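Local coordinates for protein probable cobalt-precorrin-6B C(15)-methyltransferase (decarboxylating) (Methanothermobacter thermautotrophicus, PDB 1L3I) that probably methylates C-15 of cobalt-precorrin-6B with S-adenosylmethionine as methyl donor and then decarboxylates C-12, giving cobalt-precorrin-7 in anaerobic cobalamin biosynthesis, at residues I68-T71 with E72-Q76. Sequence-based numbering, arbitrary orientation.
Sequences ISTT and EMNLQ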
# COMPACT_ATOMS: atom_id res chain seq x y z
N ILE A 68 -18.62 -25.99 -1.73
CA ILE A 68 -19.25 -26.48 -2.96
C ILE A 68 -20.73 -26.06 -3.01
O ILE A 68 -21.25 -25.67 -4.05
CB ILE A 68 -19.12 -28.01 -3.08
CG1 ILE A 68 -17.64 -28.41 -3.26
CG2 ILE A 68 -20.00 -28.53 -4.22
CD1 ILE A 68 -17.00 -27.89 -4.53
N SER A 69 -21.36 -26.11 -1.84
CA SER A 69 -22.76 -25.71 -1.72
C SER A 69 -22.93 -24.20 -1.94
O SER A 69 -23.84 -23.77 -2.66
CB SER A 69 -23.27 -26.13 -0.33
OG SER A 69 -24.58 -25.64 -0.08
N THR A 70 -22.05 -23.39 -1.34
CA THR A 70 -22.08 -21.92 -1.46
C THR A 70 -21.85 -21.48 -2.91
O THR A 70 -22.54 -20.58 -3.41
CB THR A 70 -21.02 -21.29 -0.53
OG1 THR A 70 -21.27 -21.70 0.81
CG2 THR A 70 -21.05 -19.77 -0.61
N THR A 71 -20.89 -22.14 -3.57
CA THR A 71 -20.59 -21.84 -4.97
C THR A 71 -21.80 -22.19 -5.87
O THR A 71 -22.21 -21.37 -6.69
CB THR A 71 -19.28 -22.53 -5.47
OG1 THR A 71 -18.16 -22.03 -4.72
CG2 THR A 71 -19.01 -22.24 -6.95
N GLU A 72 -22.42 -23.37 -5.68
CA GLU A 72 -23.58 -23.75 -6.52
C GLU A 72 -24.73 -22.77 -6.29
O GLU A 72 -25.40 -22.34 -7.23
CB GLU A 72 -24.03 -25.20 -6.25
CG GLU A 72 -25.24 -25.70 -7.09
CD GLU A 72 -25.11 -25.55 -8.64
OE1 GLU A 72 -24.03 -25.81 -9.23
OE2 GLU A 72 -26.13 -25.23 -9.31
N MSE A 73 -24.88 -22.36 -5.04
CA MSE A 73 -25.91 -21.41 -4.65
C MSE A 73 -25.70 -20.06 -5.36
O MSE A 73 -26.64 -19.48 -5.90
CB MSE A 73 -25.83 -21.23 -3.15
CG MSE A 73 -27.12 -20.86 -2.50
SE MSE A 73 -26.71 -19.85 -0.93
CE MSE A 73 -27.47 -18.19 -1.50
N ASN A 74 -24.46 -19.56 -5.34
CA ASN A 74 -24.13 -18.30 -6.00
C ASN A 74 -24.20 -18.40 -7.53
O ASN A 74 -24.54 -17.42 -8.21
CB ASN A 74 -22.76 -17.77 -5.52
CG ASN A 74 -22.84 -17.12 -4.14
OD1 ASN A 74 -23.75 -16.36 -3.85
ND2 ASN A 74 -21.87 -17.43 -3.29
N LEU A 75 -23.89 -19.58 -8.06
CA LEU A 75 -23.97 -19.81 -9.51
C LEU A 75 -25.44 -19.72 -9.92
O LEU A 75 -25.80 -18.98 -10.83
CB LEU A 75 -23.46 -21.20 -9.84
CG LEU A 75 -21.95 -21.38 -9.88
CD1 LEU A 75 -21.61 -22.86 -10.03
CD2 LEU A 75 -21.40 -20.56 -11.02
N GLN A 76 -26.29 -20.44 -9.20
CA GLN A 76 -27.72 -20.43 -9.50
C GLN A 76 -28.37 -19.06 -9.44
O GLN A 76 -29.13 -18.72 -10.33
CB GLN A 76 -28.47 -21.37 -8.59
CG GLN A 76 -29.94 -21.38 -8.92
CD GLN A 76 -30.75 -21.90 -7.78
OE1 GLN A 76 -31.28 -23.02 -7.84
NE2 GLN A 76 -30.84 -21.11 -6.71
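T71 and L75, one turn apart on the same face of an alpha-helix, lie side by side and point the same way, CG2 of T71 reaching CD1 of L75 at 4.1 Å. The helix, 65-77, is the crossover of a beta-alpha-beta unit, joining strands 57-62 and 84-88 in the Rossmann-like methyltransferase domain. Four successive i to i+4 hydrogen bonds carry the backbone through this turn: the amides of E72, M73, N74 and L75 donate to the carbonyls of I68, S69, T70 and T71. The last is the shortest, L75 N to T71 O at 2.8 Å. CG of L75 also lies 3.2 Å from T71 O. The buried leucine suits this inner face because its side chain also meets V84 of strand 84-88 and L49 of helix 46-52; an alanine here would probably open a gap between these two and take from the T71 methyl the neighbour it has in L75. I68 packs on L86 and E88 of strand 84-88, as suits a hydrophobic residue on that side, while polar S69 is exposed.

T70 and N74 repeat the side-by-side pairing, the T70 methyl CG2 standing 3.7 Å from N74 ND2. The buried asparagine amide is satisfied beyond the helix, OD1 accepting from I8 N and ND2 donating to T44 O, so the residue ties the helix to two loops. In both threonines OG1 lies beside the backbone N (chi1 -58° in T70), which puts the methyl anti to it, directed toward the following turn, while the hydroxyl points back. The burial of these threonines is thereby paid for: each hydroxyl hydrogen-bonds to the carbonyl four residues back, T70 OG1 to E66 O. Near the cofactor-binding residue G45, T71 OG1 hydrogen-bonds to A67 O and makes a weak hydrogen bond to G43 O of the glycine-rich loop.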